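Local coordinates for uncharacterized protein lp_2219 (Lactobacillus plantarum, PDB 3HFQ) that is of unknown function but belongs to the seven-bladed beta-propeller lactonase family and so may act on a lactone-like substrate, at residues A[292-296]-A[297-301]; A[302-306]-A[307-311]; A[256-260]-A[261-265]. The protein carries 1 engineered substitution. All coordinates share one frame; numbering follows the deposited sequence.

Contact 1: residues A[292-296]-A[297-301]; sequences DLDPT and EAFVV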
ATOM      1  N   ASP A 292      -8.988  -1.585   0.931  1.00  7.64           N
ATOM      2  CA  ASP A 292      -8.655  -2.711   1.792  1.00  8.91           C
ATOM      3  C   ASP A 292      -9.919  -3.369   2.313  1.00 10.22           C
ATOM      4  O   ASP A 292     -10.988  -2.758   2.327  1.00  9.03           O
ATOM      5  CB  ASP A 292      -7.780  -2.274   2.973  1.00  9.99           C
ATOM      6  CG  ASP A 292      -7.070  -3.450   3.641  1.00 17.94           C
ATOM      7  OD1 ASP A 292      -7.085  -4.565   3.067  1.00 13.67           O
ATOM      8  OD2 ASP A 292      -6.484  -3.260   4.730  1.00 19.24           O
ATOM      9  N   LEU A 293      -9.792  -4.629   2.711  1.00 11.33           N
ATOM     10  CA  LEU A 293     -10.911  -5.363   3.277  1.00 12.89           C
ATOM     11  C   LEU A 293     -10.951  -4.917   4.729  1.00 14.27           C
ATOM     12  O   LEU A 293      -9.918  -4.537   5.283  1.00  8.94           O
ATOM     13  CB  LEU A 293     -10.660  -6.875   3.222  1.00 12.68           C
ATOM     14  CG  LEU A 293     -10.803  -7.619   1.890  1.00 16.28           C
ATOM     15  CD1 LEU A 293      -9.782  -7.117   0.879  1.00 19.14           C
ATOM     16  CD2 LEU A 293     -10.611  -9.111   2.144  1.00 20.98           C
ATOM     17  N   ASP A 294     -12.126  -4.943   5.344  1.00 13.51           N
ATOM     18  CA  ASP A 294     -12.227  -4.546   6.743  1.00 13.43           C
ATOM     19  C   ASP A 294     -11.766  -5.748   7.570  1.00 10.62           C
ATOM     20  O   ASP A 294     -11.557  -6.831   7.025  1.00 10.05           O
ATOM     21  CB  ASP A 294     -13.671  -4.176   7.089  1.00 15.96           C
ATOM     22  CG  ASP A 294     -14.559  -5.389   7.255  1.00 17.65           C
ATOM     23  OD1 ASP A 294     -14.635  -6.207   6.314  1.00 17.55           O
ATOM     24  OD2 ASP A 294     -15.180  -5.518   8.328  1.00 18.24           O
ATOM     25  N   PRO A 295     -11.593  -5.576   8.891  1.00 16.99           N
ATOM     26  CA  PRO A 295     -11.150  -6.685   9.743  1.00 17.90           C
ATOM     27  C   PRO A 295     -12.000  -7.956   9.674  1.00 15.88           C
ATOM     28  O   PRO A 295     -11.468  -9.065   9.765  1.00 14.98           O
ATOM     29  CB  PRO A 295     -11.138  -6.059  11.134  1.00 19.48           C
ATOM     30  CG  PRO A 295     -10.732  -4.641  10.836  1.00 20.66           C
ATOM     31  CD  PRO A 295     -11.623  -4.316   9.655  1.00 14.77           C
ATOM     32  N   THR A 296     -13.312  -7.806   9.519  1.00 15.11           N
ATOM     33  CA  THR A 296     -14.188  -8.976   9.442  1.00 18.54           C
ATOM     34  C   THR A 296     -14.096  -9.606   8.056  1.00 18.72           C
ATOM     35  O   THR A 296     -14.449 -10.770   7.864  1.00 15.79           O
ATOM     36  CB  THR A 296     -15.669  -8.610   9.698  1.00 18.19           C
ATOM     37  OG1 THR A 296     -16.175  -7.838   8.600  1.00 12.32           O
ATOM     38  CG2 THR A 296     -15.807  -7.811  10.984  1.00 21.09           C
ATOM     39  N   GLU A 297     -13.617  -8.816   7.100  1.00 14.34           N
ATOM     40  CA  GLU A 297     -13.467  -9.230   5.708  1.00 10.88           C
ATOM     41  C   GLU A 297     -14.804  -9.430   5.006  1.00 14.47           C
ATOM     42  O   GLU A 297     -14.884 -10.098   3.977  1.00 15.59           O
ATOM     43  CB  GLU A 297     -12.613 -10.500   5.600  1.00 16.99           C
ATOM     44  CG  GLU A 297     -11.177 -10.311   6.076  1.00 23.51           C
ATOM     45  CD  GLU A 297     -10.185 -11.197   5.338  1.00 34.15           C
ATOM     46  OE1 GLU A 297     -10.515 -12.367   5.060  1.00 42.19           O
ATOM     47  OE2 GLU A 297      -9.068 -10.722   5.047  1.00 37.65           O
ATOM     48  N   ALA A 298     -15.853  -8.832   5.562  1.00 13.49           N
ATOM     49  CA  ALA A 298     -17.184  -8.922   4.971  1.00 16.66           C
ATOM     50  C   ALA A 298     -17.444  -7.644   4.175  1.00 16.57           C
ATOM     51  O   ALA A 298     -18.504  -7.478   3.570  1.00 12.15           O
ATOM     52  CB  ALA A 298     -18.235  -9.088   6.063  1.00 15.66           C
ATOM     53  N   PHE A 299     -16.461  -6.749   4.177  1.00 14.90           N
ATOM     54  CA  PHE A 299     -16.573  -5.477   3.471  1.00 12.27           C
ATOM     55  C   PHE A 299     -15.250  -5.042   2.855  1.00 15.10           C
ATOM     56  O   PHE A 299     -14.184  -5.526   3.235  1.00 10.73           O
ATOM     57  CB  PHE A 299     -17.015  -4.374   4.436  1.00 13.52           C
ATOM     58  CG  PHE A 299     -18.327  -4.638   5.108  1.00 15.09           C
ATOM     59  CD1 PHE A 299     -19.523  -4.285   4.493  1.00 12.62           C
ATOM     60  CD2 PHE A 299     -18.368  -5.244   6.360  1.00 11.81           C
ATOM     61  CE1 PHE A 299     -20.744  -4.533   5.118  1.00 12.30           C
ATOM     62  CE2 PHE A 299     -19.584  -5.497   6.993  1.00 11.18           C
ATOM     63  CZ  PHE A 299     -20.771  -5.141   6.374  1.00 13.61           C
ATOM     64  N   VAL A 300     -15.342  -4.118   1.905  1.00 14.12           N
ATOM     65  CA  VAL A 300     -14.175  -3.538   1.259  1.00  8.27           C
ATOM     66  C   VAL A 300     -14.456  -2.049   1.119  1.00 10.45           C
ATOM     67  O   VAL A 300     -15.571  -1.652   0.777  1.00 12.80           O
ATOM     68  CB  VAL A 300     -13.922  -4.105  -0.151  1.00 10.93           C
ATOM     69  CG1 VAL A 300     -12.849  -3.270  -0.854  1.00 10.74           C
ATOM     70  CG2 VAL A 300     -13.475  -5.560  -0.060  1.00  8.52           C
ATOM     71  N   VAL A 301     -13.455  -1.232   1.418  1.00  7.75           N
ATOM     72  CA  VAL A 301     -13.583   0.215   1.288  1.00  9.82           C
ATOM     73  C   VAL A 301     -12.488   0.680   0.342  1.00 10.71           C
ATOM     74  O   VAL A 301     -11.331   0.303   0.497  1.00  8.53           O
ATOM     75  CB  VAL A 301     -13.410   0.929   2.653  1.00 15.43           C
ATOM     76  CG1 VAL A 301     -13.296   2.440   2.447  1.00 11.81           C
ATOM     77  CG2 VAL A 301     -14.593   0.615   3.547  1.00 13.78           C
TER
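Glu297 closes a type I turn with Asp294, giving its N-H to Asp294 O at 2.9 Å, and this turn links strands 290-293 and 299-304 of one propeller blade. Its side chain bends at chi2 (-149°), crossing Leu293 at a slant so that OE2 comes 3.7 Å from Leu293 CD2 while accepting a hydrogen bond from His249 N. Ala298 N donates to Thr296 OG1 at 3.2 Å, a side-chain bond within the turn. At Phe299 the strand begins, and here the Asp294 carboxylate joins the backbone in holding the strand's first residue. With CG of Asp294 set between the backbone N and the carbonyl carbon (chi1 76°), OD1 reaches Phe299 N at 2.9 Å, met from above the carboxylate plane. Phe299 O in turn accepts from Asp294 N at 3.0 Å, while the Phe299 ring turns its edge to the carboxylate, the two planes 75° apart. Val300 brings CG2 within 3.9 Å of Leu293 CG, an apolar contact on the face they share. Val301 ends the run, its N-H meeting Asp292 O almost straight at 3.0 Å. The other Asp294 oxygen, OD2, takes the Thr296 hydroxyl on its syn lone pair (OG1 to OD2, 2.5 Å), so one carboxylate ties turn to strand; Glu3 close to OD2 probably raises the cost of a negative charge here, which these donors may partly offset.

Contact 2: residues A[302-306]-A[307-311]; sequences VVNQN and TDNAT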
ATOM      1  N   VAL A 302     -12.864   1.480  -0.649  1.00  9.63           N
ATOM      2  CA  VAL A 302     -11.909   2.006  -1.613  1.00  8.09           C
ATOM      3  C   VAL A 302     -12.044   3.523  -1.634  1.00 10.19           C
ATOM      4  O   VAL A 302     -13.129   4.053  -1.395  1.00 10.18           O
ATOM      5  CB  VAL A 302     -12.187   1.469  -3.047  1.00 15.15           C
ATOM      6  CG1 VAL A 302     -13.594   1.839  -3.478  1.00 13.91           C
ATOM      7  CG2 VAL A 302     -11.168   2.043  -4.037  1.00 10.59           C
ATOM      8  N   VAL A 303     -10.943   4.219  -1.890  1.00 11.84           N
ATOM      9  CA  VAL A 303     -10.985   5.676  -1.975  1.00  8.97           C
ATOM     10  C   VAL A 303     -10.529   6.086  -3.360  1.00 12.27           C
ATOM     11  O   VAL A 303      -9.607   5.492  -3.914  1.00 10.38           O
ATOM     12  CB  VAL A 303     -10.077   6.374  -0.928  1.00  9.92           C
ATOM     13  CG1 VAL A 303     -10.645   6.180   0.461  1.00 14.50           C
ATOM     14  CG2 VAL A 303      -8.652   5.838  -1.010  1.00 10.77           C
ATOM     15  N   ASN A 304     -11.192   7.095  -3.918  1.00  9.99           N
ATOM     16  CA  ASN A 304     -10.865   7.601  -5.242  1.00  9.04           C
ATOM     17  C   ASN A 304     -10.203   8.960  -5.107  1.00 11.51           C
ATOM     18  O   ASN A 304     -10.796   9.910  -4.596  1.00 11.73           O
ATOM     19  CB  ASN A 304     -12.134   7.704  -6.088  1.00  9.13           C
ATOM     20  CG  ASN A 304     -12.779   6.356  -6.324  1.00 11.69           C
ATOM     21  OD1 ASN A 304     -12.277   5.544  -7.100  1.00 12.37           O
ATOM     22  ND2 ASN A 304     -13.891   6.103  -5.640  1.00  8.50           N
ATOM     23  N   GLN A 305      -8.968   9.032  -5.586  1.00 11.44           N
ATOM     24  CA  GLN A 305      -8.137  10.226  -5.520  1.00 12.62           C
ATOM     25  C   GLN A 305      -8.666  11.491  -6.194  1.00 15.67           C
ATOM     26  O   GLN A 305      -8.698  12.558  -5.576  1.00 12.97           O
ATOM     27  CB  GLN A 305      -6.752   9.887  -6.088  1.00 12.52           C
ATOM     28  CG  GLN A 305      -5.747  11.017  -6.068  1.00 17.43           C
ATOM     29  CD  GLN A 305      -4.397  10.606  -6.641  1.00 17.38           C
ATOM     30  OE1 GLN A 305      -3.500  11.431  -6.791  1.00 32.40           O
ATOM     31  NE2 GLN A 305      -4.248   9.326  -6.959  1.00 15.18           N
ATOM     32  N   ASN A 306      -9.088  11.378  -7.448  1.00 14.53           N
ATOM     33  CA  ASN A 306      -9.543  12.550  -8.194  1.00 14.99           C
ATOM     34  C   ASN A 306     -10.978  13.029  -7.988  1.00 15.68           C
ATOM     35  O   ASN A 306     -11.291  14.178  -8.303  1.00 17.10           O
ATOM     36  CB  ASN A 306      -9.299  12.341  -9.696  1.00 14.04           C
ATOM     37  CG  ASN A 306      -7.834  12.127 -10.027  1.00 17.13           C
ATOM     38  OD1 ASN A 306      -6.951  12.562  -9.290  1.00 17.22           O
ATOM     39  ND2 ASN A 306      -7.569  11.473 -11.150  1.00 16.82           N
ATOM     40  N   THR A 307     -11.851  12.174  -7.463  1.00 12.32           N
ATOM     41  CA  THR A 307     -13.237  12.572  -7.251  1.00 14.65           C
ATOM     42  C   THR A 307     -13.599  12.778  -5.782  1.00 14.26           C
ATOM     43  O   THR A 307     -14.758  13.017  -5.445  1.00 11.24           O
ATOM     44  CB  THR A 307     -14.203  11.565  -7.901  1.00 15.52           C
ATOM     45  OG1 THR A 307     -13.795  10.230  -7.578  1.00 14.02           O
ATOM     46  CG2 THR A 307     -14.198  11.738  -9.425  1.00 14.17           C
ATOM     47  N   ASP A 308     -12.598  12.687  -4.912  1.00 11.99           N
ATOM     48  CA  ASP A 308     -12.794  12.912  -3.485  1.00 12.86           C
ATOM     49  C   ASP A 308     -13.903  12.077  -2.854  1.00 13.03           C
ATOM     50  O   ASP A 308     -14.660  12.585  -2.029  1.00 13.28           O
ATOM     51  CB  ASP A 308     -13.108  14.391  -3.237  1.00 16.23           C
ATOM     52  CG  ASP A 308     -12.068  15.314  -3.828  1.00 22.30           C
ATOM     53  OD1 ASP A 308     -12.457  16.270  -4.531  1.00 28.63           O
ATOM     54  OD2 ASP A 308     -10.863  15.091  -3.589  1.00 15.89           O
ATOM     55  N   ASN A 309     -14.013  10.811  -3.232  1.00 10.44           N
ATOM     56  CA  ASN A 309     -15.052   9.977  -2.642  1.00 12.56           C
ATOM     57  C   ASN A 309     -14.597   8.563  -2.333  1.00 15.36           C
ATOM     58  O   ASN A 309     -13.694   8.032  -2.970  1.00 12.75           O
ATOM     59  CB  ASN A 309     -16.303   9.938  -3.535  1.00 12.27           C
ATOM     60  CG  ASN A 309     -15.981   9.779  -5.014  1.00 14.51           C
ATOM     61  OD1 ASN A 309     -14.850   9.486  -5.398  1.00 15.50           O
ATOM     62  ND2 ASN A 309     -16.995   9.966  -5.854  1.00 15.16           N
ATOM     63  N   ALA A 310     -15.228   7.974  -1.324  1.00 13.46           N
ATOM     64  CA  ALA A 310     -14.922   6.618  -0.909  1.00 11.29           C
ATOM     65  C   ALA A 310     -16.148   5.773  -1.224  1.00 12.52           C
ATOM     66  O   ALA A 310     -17.268   6.288  -1.284  1.00 11.36           O
ATOM     67  CB  ALA A 310     -14.616   6.579   0.585  1.00 11.66           C
ATOM     68  N   THR A 311     -15.933   4.481  -1.427  1.00  8.52           N
ATOM     69  CA  THR A 311     -17.018   3.567  -1.758  1.00  9.78           C
ATOM     70  C   THR A 311     -16.969   2.341  -0.863  1.00 14.19           C
ATOM     71  O   THR A 311     -15.890   1.813  -0.578  1.00 13.44           O
ATOM     72  CB  THR A 311     -16.918   3.121  -3.231  1.00 10.05           C
ATOM     73  OG1 THR A 311     -16.910   4.278  -4.077  1.00 14.17           O
ATOM     74  CG2 THR A 311     -18.099   2.234  -3.610  1.00 11.16           C
TER
HETATM   75  O   HOH W   1      -9.058  15.299  -5.461  1.00 23.03           O
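Val302 and Thr311 form an antiparallel hydrogen-bonded pair in a beta hairpin, the second and third strands of a four-stranded propeller blade. The axes of the short strands 302-304 and 309-311 approach to 4.7 Å with their directions 154° apart. Thr311 N donates to Val302 O at 2.8 Å, and Val302 N answers to Thr311 O. Further along, Asn304 N reaches Asn309 O, also at 2.8 Å.

On one face, Val302 and Thr311 lie side by side and point the same way; chi1 of 58° sets Val302 CG1 between its backbone N and carbonyl carbon, 3.6 Å from Thr311 CB. Val303 CG1 meets Ala310 CB on the other face. The Asn304 amide adds a second grip on Asn309 O, its ND2 approaching at 3.3 Å from above the carbonyl plane, while its OD1 is taken by Thr283 OG1. The amide planes of Asn304 and Asn309 stand 73° apart, and Asn309 OD1 rests 3.3 Å from Asn304 CB. With Asn309 OD1 held by the Thr307 hydroxyl, OG1 to OD1 being 2.5 Å, and Asn309 ND2 bonded to Asp328 OD1, this amide is fixed against rotation. Across the turn a single water donates to both ends: to Gln305 O at 2.8 Å and to Asp308 OD2, which also accepts from Glu333 N.

Contact 3: residues A[256-260]-A[261-265]; sequences VSNRG and YNTLA. With PO4 (phosphate ion), chain C.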
ATOM      1  N   VAL A 256      -7.079  -6.152  -6.723  1.00  7.67           N
ATOM      2  CA  VAL A 256      -6.177  -5.106  -7.198  1.00  7.43           C
ATOM      3  C   VAL A 256      -7.000  -3.930  -7.722  1.00 12.33           C
ATOM      4  O   VAL A 256      -8.075  -4.125  -8.288  1.00 12.84           O
ATOM      5  CB  VAL A 256      -5.230  -5.631  -8.316  1.00 11.83           C
ATOM      6  CG1 VAL A 256      -6.021  -6.016  -9.553  1.00 11.44           C
ATOM      7  CG2 VAL A 256      -4.188  -4.574  -8.655  1.00 13.21           C
ATOM      8  N   SER A 257      -6.517  -2.707  -7.505  1.00  9.12           N
ATOM      9  CA  SER A 257      -7.237  -1.534  -7.984  1.00  7.65           C
ATOM     10  C   SER A 257      -6.613  -1.005  -9.272  1.00 15.75           C
ATOM     11  O   SER A 257      -5.393  -1.061  -9.460  1.00 11.25           O
ATOM     12  CB  SER A 257      -7.264  -0.436  -6.910  1.00  8.40           C
ATOM     13  OG  SER A 257      -5.960   0.006  -6.579  1.00 12.66           O
ATOM     14  N   ASN A 258      -7.465  -0.498 -10.158  1.00 12.92           N
ATOM     15  CA  ASN A 258      -7.036   0.035 -11.444  1.00 11.60           C
ATOM     16  C   ASN A 258      -7.360   1.521 -11.573  1.00 13.17           C
ATOM     17  O   ASN A 258      -8.522   1.915 -11.473  1.00 10.53           O
ATOM     18  CB  ASN A 258      -7.733  -0.722 -12.584  1.00 10.39           C
ATOM     19  CG  ASN A 258      -7.295  -2.174 -12.682  1.00  9.58           C
ATOM     20  OD1 ASN A 258      -8.089  -3.095 -12.473  1.00 19.45           O
ATOM     21  ND2 ASN A 258      -6.030  -2.385 -13.001  1.00  7.95           N
ATOM     22  N   ARG A 259      -6.333   2.338 -11.792  1.00  9.90           N
ATOM     23  CA  ARG A 259      -6.519   3.777 -11.967  1.00 11.26           C
ATOM     24  C   ARG A 259      -6.610   4.067 -13.460  1.00 12.48           C
ATOM     25  O   ARG A 259      -5.622   3.963 -14.188  1.00 13.82           O
ATOM     26  CB  ARG A 259      -5.346   4.544 -11.369  1.00 11.15           C
ATOM     27  CG  ARG A 259      -5.277   4.489  -9.859  1.00 11.16           C
ATOM     28  CD  ARG A 259      -3.965   5.075  -9.377  1.00 13.50           C
ATOM     29  NE  ARG A 259      -2.837   4.219  -9.742  1.00 14.74           N
ATOM     30  CZ  ARG A 259      -1.577   4.453  -9.389  1.00 17.14           C
ATOM     31  NH1 ARG A 259      -1.282   5.525  -8.666  1.00 12.38           N
ATOM     32  NH2 ARG A 259      -0.616   3.604  -9.741  1.00 15.76           N
ATOM     33  N   GLY A 260      -7.803   4.440 -13.903  1.00  8.78           N
ATOM     34  CA  GLY A 260      -8.036   4.706 -15.312  1.00 13.94           C
ATOM     35  C   GLY A 260      -9.284   3.925 -15.673  1.00 15.82           C
ATOM     36  O   GLY A 260     -10.316   4.505 -16.002  1.00 15.07           O
ATOM     37  N   TYR A 261      -9.194   2.600 -15.605  1.00 13.61           N
ATOM     38  CA  TYR A 261     -10.351   1.758 -15.887  1.00 13.63           C
ATOM     39  C   TYR A 261     -11.252   1.886 -14.658  1.00 14.00           C
ATOM     40  O   TYR A 261     -12.441   1.563 -14.691  1.00 10.84           O
ATOM     41  CB  TYR A 261      -9.921   0.299 -16.091  1.00 11.38           C
ATOM     42  CG  TYR A 261     -11.014  -0.584 -16.655  1.00 11.28           C
ATOM     43  CD1 TYR A 261     -11.626  -0.274 -17.869  1.00 13.42           C
ATOM     44  CD2 TYR A 261     -11.443  -1.719 -15.971  1.00 14.47           C
ATOM     45  CE1 TYR A 261     -12.645  -1.072 -18.384  1.00 17.99           C
ATOM     46  CE2 TYR A 261     -12.458  -2.522 -16.477  1.00 18.97           C
ATOM     47  CZ  TYR A 261     -13.053  -2.193 -17.685  1.00 18.97           C
ATOM     48  OH  TYR A 261     -14.057  -2.985 -18.187  1.00 19.91           O
ATOM     49  N   ASN A 262     -10.651   2.368 -13.573  1.00 12.20           N
ATOM     50  CA  ASN A 262     -11.330   2.606 -12.303  1.00 13.89           C
ATOM     51  C   ASN A 262     -12.187   1.468 -11.760  1.00 13.64           C
ATOM     52  O   ASN A 262     -13.403   1.608 -11.589  1.00 10.26           O
ATOM     53  CB  ASN A 262     -12.171   3.887 -12.398  1.00  8.65           C
ATOM     54  CG  ASN A 262     -11.331   5.109 -12.722  1.00 12.57           C
ATOM     55  OD1 ASN A 262     -10.164   5.195 -12.335  1.00 10.60           O
ATOM     56  ND2 ASN A 262     -11.926   6.070 -13.423  1.00 11.23           N
ATOM     57  N   THR A 263     -11.544   0.345 -11.463  1.00 11.86           N
ATOM     58  CA  THR A 263     -12.246  -0.811 -10.919  1.00 10.95           C
ATOM     59  C   THR A 263     -11.365  -1.540  -9.926  1.00 11.51           C
ATOM     60  O   THR A 263     -10.194  -1.213  -9.742  1.00  9.00           O
ATOM     61  CB  THR A 263     -12.550  -1.865 -11.996  1.00 10.96           C
ATOM     62  OG1 THR A 263     -11.306  -2.384 -12.489  1.00 11.37           O
ATOM     63  CG2 THR A 263     -13.341  -1.273 -13.147  1.00  8.33           C
ATOM     64  N   LEU A 264     -11.965  -2.532  -9.282  1.00 11.48           N
ATOM     65  CA  LEU A 264     -11.246  -3.418  -8.393  1.00  9.36           C
ATOM     66  C   LEU A 264     -11.424  -4.714  -9.166  1.00  8.69           C
ATOM     67  O   LEU A 264     -12.544  -5.052  -9.556  1.00 12.63           O
ATOM     68  CB  LEU A 264     -11.912  -3.543  -7.020  1.00 11.63           C
ATOM     69  CG  LEU A 264     -11.865  -2.359  -6.049  1.00 13.67           C
ATOM     70  CD1 LEU A 264     -12.262  -2.852  -4.661  1.00 18.76           C
ATOM     71  CD2 LEU A 264     -10.462  -1.761  -6.008  1.00 13.37           C
ATOM     72  N   ALA A 265     -10.328  -5.411  -9.439  1.00 11.32           N
ATOM     73  CA  ALA A 265     -10.410  -6.676 -10.157  1.00 13.60           C
ATOM     74  C   ALA A 265     -10.214  -7.763  -9.112  1.00 13.56           C
ATOM     75  O   ALA A 265      -9.293  -7.694  -8.301  1.00 12.43           O
ATOM     76  CB  ALA A 265      -9.325  -6.757 -11.222  1.00 13.95           C
TER
HETATM   77  P   PO4 C 402       2.407   6.059  -8.418  1.00 18.55           P
HETATM   78  O1  PO4 C 402       1.813   7.143  -9.394  1.00 21.26           O
HETATM   79  O2  PO4 C 402       1.265   5.076  -7.960  1.00 16.27           O
HETATM   80  O3  PO4 C 402       3.542   5.247  -9.154  1.00 26.00           O
HETATM   81  O4  PO4 C 402       3.016   6.770  -7.147  1.00 24.62           O
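Arg259, near the tip of a beta hairpin whose strands pair Val256 with Ala265, reaches out to a phosphate site that it shares with His144 and Arg190 of other blades. Both terminal nitrogens converge on one oxygen, NH1 to phosphate O2 at 2.7 Å and NH2 to the same O2 at 3.0 Å, at the edge of the guanidinium and near its plane. A bend at chi3 (-69°) swings the guanidinium so that NH1 and NH2 meet the ion, while Glu206 makes a salt bridge to NH2. The phosphate probably came from the crystallisation liquor, so the site may only mark where an anion can sit.

Back along the hairpin, Ala265 N bonds Val256 O at 2.8 Å and Val256 CG1 packs on Ala265 CB. On the opposite face Ser257 CB touches Leu264 CD2 at 3.6 Å, while Ser257 OG bonds Pro288 O, in the loop leading into the next blade of the propeller. Asn258 N reaches Thr263 O at 2.9 Å; the return bond, Thr263 N to Asn258 O, is weak at 3.4 Å. Here the strand carries a G1 beta bulge, Asn262 and Thr263 both facing Asn258, with Asn262 in the left-handed region (phi 49°).

The Asn262 side chain folds back so that OD1 accepts Gly260 N at 2.9 Å from above the carbonyl plane; OD1 also accepts from Phe287 N, and ND2 bonds Asp286 OD1. A leucine in its place would probably leave Gly260 N, Phe287 N and Asp286 OD1 without their mate. At Gly260, with phi 131°, a side chain would jam against Arg259 O.

Overall arrangement
Following the chain from the N terminus, contact 3 comes first, closing the hairpin of strands 253-259 and 263-269 in one blade. The chain then runs out along strand 275-282 and enters the next blade, where contact 1 closes the turn between strands 290-293 and 299-304, and contact 2 closes the hairpin of strands 299-304 and 309-315. The three lie in series; none nests in or crosses another. Contacts 1 and 2 share strand 299-304 and touch where Val301 CG1 comes 4.0 Å from Thr311 O. Between blades, Val300 CG1 of contact 1 packs on Leu264 CD1 of contact 3 at 3.9 Å. Contacts 2 and 3 do not touch, their centres lying about 12 Å apart.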